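Local atomic coordinates of ribulose-1,5-bisphosphate carboxylase/oxygenase large subunit (Rhodopseudomonas palustris, PDB entry 3QFW), a protein that is a Rubisco-like protein, named after ribulose-bisphosphate carboxylase, that probably binds magnesium and may catalyse a related reaction rather than carbon dioxide fixation. Residues Ile322-Val327 and Ala357-Asn362. Numbering follows the deposited sequence.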
ATOM      1  N   ILE B 322     -10.525   4.985  24.520  1.00 47.81           N
ATOM      2  CA  ILE B 322     -10.912   6.325  24.950  1.00 53.23           C
ATOM      3  C   ILE B 322     -12.183   6.306  25.803  1.00 54.19           C
ATOM      4  O   ILE B 322     -13.294   6.302  25.276  1.00 52.86           O
ATOM      5  CB  ILE B 322     -11.109   7.262  23.740  1.00 50.93           C
ATOM      6  CG1 ILE B 322      -9.945   7.115  22.763  1.00 46.14           C
ATOM      7  CG2 ILE B 322     -11.250   8.708  24.194  1.00 45.88           C
ATOM      8  CD1 ILE B 322      -8.599   7.327  23.404  1.00 48.95           C
ATOM      9  N   MET B 323     -12.004   6.298  27.122  1.00 55.54           N
ATOM     10  CA  MET B 323     -13.118   6.260  28.066  1.00 55.79           C
ATOM     11  C   MET B 323     -13.405   7.638  28.665  1.00 52.30           C
ATOM     12  O   MET B 323     -12.623   8.573  28.505  1.00 51.51           O
ATOM     13  CB  MET B 323     -12.833   5.242  29.182  1.00 60.95           C
ATOM     14  CG  MET B 323     -11.342   4.964  29.423  1.00 62.09           C
ATOM     15  SD  MET B 323     -11.020   3.727  30.709  1.00 73.80           S
ATOM     16  CE  MET B 323      -9.228   3.654  30.675  1.00 63.24           C
ATOM     17  N   LEU B 324     -14.532   7.764  29.355  1.00 53.54           N
ATOM     18  CA  LEU B 324     -14.870   9.020  30.010  1.00 51.16           C
ATOM     19  C   LEU B 324     -13.728   9.512  30.892  1.00 48.88           C
ATOM     20  O   LEU B 324     -13.585  10.720  31.124  1.00 50.43           O
ATOM     21  CB  LEU B 324     -16.148   8.864  30.839  1.00 47.23           C
ATOM     22  CG  LEU B 324     -17.340   9.694  30.354  1.00 51.60           C
ATOM     23  CD1 LEU B 324     -17.074  11.176  30.540  1.00 44.64           C
ATOM     24  CD2 LEU B 324     -17.672   9.384  28.901  1.00 46.37           C
ATOM     25  N   GLN B 325     -12.922   8.573  31.381  1.00 48.95           N
ATOM     26  CA  GLN B 325     -11.814   8.889  32.276  1.00 54.08           C
ATOM     27  C   GLN B 325     -10.593   9.449  31.546  1.00 50.78           C
ATOM     28  O   GLN B 325      -9.701  10.011  32.178  1.00 52.77           O
ATOM     29  CB  GLN B 325     -11.386   7.653  33.075  1.00 56.68           C
ATOM     30  CG  GLN B 325     -10.382   6.762  32.343  1.00 58.87           C
ATOM     31  CD  GLN B 325      -9.541   5.921  33.289  1.00 61.37           C
ATOM     32  OE1 GLN B 325      -8.396   5.583  32.985  1.00 61.31           O
ATOM     33  NE2 GLN B 325     -10.108   5.580  34.444  1.00 66.44           N
ATOM     34  N   ARG B 326     -10.550   9.288  30.227  1.00 50.47           N
ATOM     35  CA  ARG B 326      -9.371   9.680  29.450  1.00 48.69           C
ATOM     36  C   ARG B 326      -9.523  11.067  28.831  1.00 39.23           C
ATOM     37  O   ARG B 326      -8.536  11.674  28.421  1.00 38.71           O
ATOM     38  CB  ARG B 326      -9.088   8.678  28.326  1.00 48.57           C
ATOM     39  CG  ARG B 326      -8.877   7.229  28.750  1.00 56.69           C
ATOM     40  CD  ARG B 326      -7.495   6.983  29.351  1.00 53.41           C
ATOM     41  NE  ARG B 326      -6.413   7.594  28.581  1.00 49.26           N
ATOM     42  CZ  ARG B 326      -5.734   6.992  27.608  1.00 46.14           C
ATOM     43  NH1 ARG B 326      -6.026   5.746  27.256  1.00 50.71           N
ATOM     44  NH2 ARG B 326      -4.760   7.643  26.981  1.00 43.29           N
ATOM     45  N   VAL B 327     -10.757  11.552  28.752  1.00 40.66           N
ATOM     46  CA  VAL B 327     -11.056  12.785  28.019  1.00 39.06           C
ATOM     47  C   VAL B 327     -10.204  14.011  28.408  1.00 38.97           C
ATOM     48  O   VAL B 327      -9.613  14.648  27.543  1.00 38.91           O
ATOM     49  CB  VAL B 327     -12.557  13.134  28.087  1.00 40.94           C
ATOM     50  CG1 VAL B 327     -12.780  14.605  27.763  1.00 41.40           C
ATOM     51  CG2 VAL B 327     -13.346  12.244  27.144  1.00 44.76           C
ATOM     52  N   ALA B 357     -23.212   8.350  25.484  1.00 40.62           N
ATOM     53  CA  ALA B 357     -22.633   9.183  24.429  1.00 39.36           C
ATOM     54  C   ALA B 357     -22.733  10.658  24.795  1.00 37.40           C
ATOM     55  O   ALA B 357     -21.805  11.439  24.576  1.00 37.70           O
ATOM     56  CB  ALA B 357     -23.345   8.944  23.129  1.00 34.01           C
ATOM     57  N   SER B 358     -23.881  11.043  25.333  1.00 41.43           N
ATOM     58  CA  SER B 358     -24.075  12.415  25.770  1.00 34.90           C
ATOM     59  C   SER B 358     -23.063  12.741  26.855  1.00 34.07           C
ATOM     60  O   SER B 358     -22.491  13.826  26.877  1.00 33.90           O
ATOM     61  CB  SER B 358     -25.499  12.618  26.301  1.00 42.69           C
ATOM     62  OG  SER B 358     -26.461  12.382  25.287  1.00 43.75           O
ATOM     63  N   ARG B 359     -22.844  11.785  27.748  1.00 34.04           N
ATOM     64  CA  ARG B 359     -21.890  11.944  28.835  1.00 37.80           C
ATOM     65  C   ARG B 359     -20.535  12.334  28.273  1.00 39.18           C
ATOM     66  O   ARG B 359     -19.908  13.284  28.731  1.00 35.88           O
ATOM     67  CB  ARG B 359     -21.765  10.634  29.614  1.00 45.74           C
ATOM     68  CG  ARG B 359     -22.314  10.685  31.019  1.00 52.90           C
ATOM     69  CD  ARG B 359     -21.313  11.323  31.967  1.00 57.64           C
ATOM     70  NE  ARG B 359     -21.908  11.632  33.265  1.00 58.27           N
ATOM     71  CZ  ARG B 359     -22.166  10.730  34.207  1.00 64.93           C
ATOM     72  NH1 ARG B 359     -21.889   9.449  34.000  1.00 65.10           N
ATOM     73  NH2 ARG B 359     -22.708  11.109  35.357  1.00 67.91           N
ATOM     74  N   PHE B 360     -20.088  11.581  27.275  1.00 35.83           N
ATOM     75  CA  PHE B 360     -18.804  11.840  26.639  1.00 40.34           C
ATOM     76  C   PHE B 360     -18.793  13.202  25.957  1.00 34.78           C
ATOM     77  O   PHE B 360     -17.907  14.025  26.190  1.00 36.33           O
ATOM     78  CB  PHE B 360     -18.493  10.747  25.621  1.00 37.60           C
ATOM     79  CG  PHE B 360     -17.192  10.944  24.904  1.00 38.31           C
ATOM     80  CD1 PHE B 360     -16.028  10.367  25.383  1.00 43.61           C
ATOM     81  CD2 PHE B 360     -17.132  11.707  23.750  1.00 39.80           C
ATOM     82  CE1 PHE B 360     -14.822  10.551  24.719  1.00 42.06           C
ATOM     83  CE2 PHE B 360     -15.928  11.890  23.080  1.00 38.91           C
ATOM     84  CZ  PHE B 360     -14.779  11.322  23.571  1.00 36.31           C
ATOM     85  N   VAL B 361     -19.775  13.419  25.096  1.00 32.60           N
ATOM     86  CA  VAL B 361     -19.899  14.675  24.384  1.00 34.87           C
ATOM     87  C   VAL B 361     -19.877  15.880  25.332  1.00 36.68           C
ATOM     88  O   VAL B 361     -19.175  16.862  25.076  1.00 36.06           O
ATOM     89  CB  VAL B 361     -21.179  14.693  23.531  1.00 35.19           C
ATOM     90  CG1 VAL B 361     -21.530  16.115  23.115  1.00 35.17           C
ATOM     91  CG2 VAL B 361     -21.022  13.785  22.327  1.00 33.85           C
ATOM     92  N   ASN B 362     -20.634  15.810  26.427  1.00 35.13           N
ATOM     93  CA  ASN B 362     -20.679  16.924  27.376  1.00 36.77           C
ATOM     94  C   ASN B 362     -19.361  17.121  28.104  1.00 34.62           C
ATOM     95  O   ASN B 362     -18.963  18.249  28.387  1.00 35.56           O
ATOM     96  CB  ASN B 362     -21.823  16.754  28.387  1.00 37.24           C
ATOM     97  CG  ASN B 362     -23.187  16.852  27.741  1.00 42.19           C
ATOM     98  OD1 ASN B 362     -23.377  17.605  26.784  1.00 44.44           O
ATOM     99  ND2 ASN B 362     -24.146  16.085  28.252  1.00 44.04           N
TER
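Phe360 of helix 353-366 meets Ile322, Leu324 and Val327, which belong to the turn after strand 315-319 and the start of helix 327-334; Arg359 meets Leu324 alone. The contact is apolar, and no hydrogen bond crosses it. Arg359 comes first and has a small share. Its carbonyl O lies 4.0 Å from Leu324 CD1, and its CB is 4.3 Å from Leu324 CD2.

Phe360 carries most of the contact. Its CG is anti to the backbone N (chi1 179°), which sends the ring out from the helix and in among the three aliphatic side chains. Leu324 reaches the root of this side chain. Its CD2 is 3.5 Å from Phe360 CA and 3.6 Å from Phe360 CB, and it meets the ring at the edge. Val327 CG2 comes to the same ring obliquely. It is 3.3 Å from Phe360 CE1, a tight approach for two carbons, and 3.7 Å from Phe360 CD1. Ile322 CG2 reaches the ring edge more loosely, 4.1 Å from Phe360 CE1. With an alanine here, Val327 CG2 and Ile322 CG2 would probably lose the ring they rest on, and a gap would be likely to open between helix and turn.

Beyond the two segments, Phe360 also touches Thr134 of strand 133-138. Leu324 and Val327 pack further along the helix on Lys363, and Val327 also on Val364. A backbone hydrogen bond from Arg326 N to Met323 O closes the turn. The packing joins helix 353-366, the last helix of the chain, to the beta-alpha loop after strand 315-319 in the TIM-barrel catalytic domain of the Rubisco large-chain family.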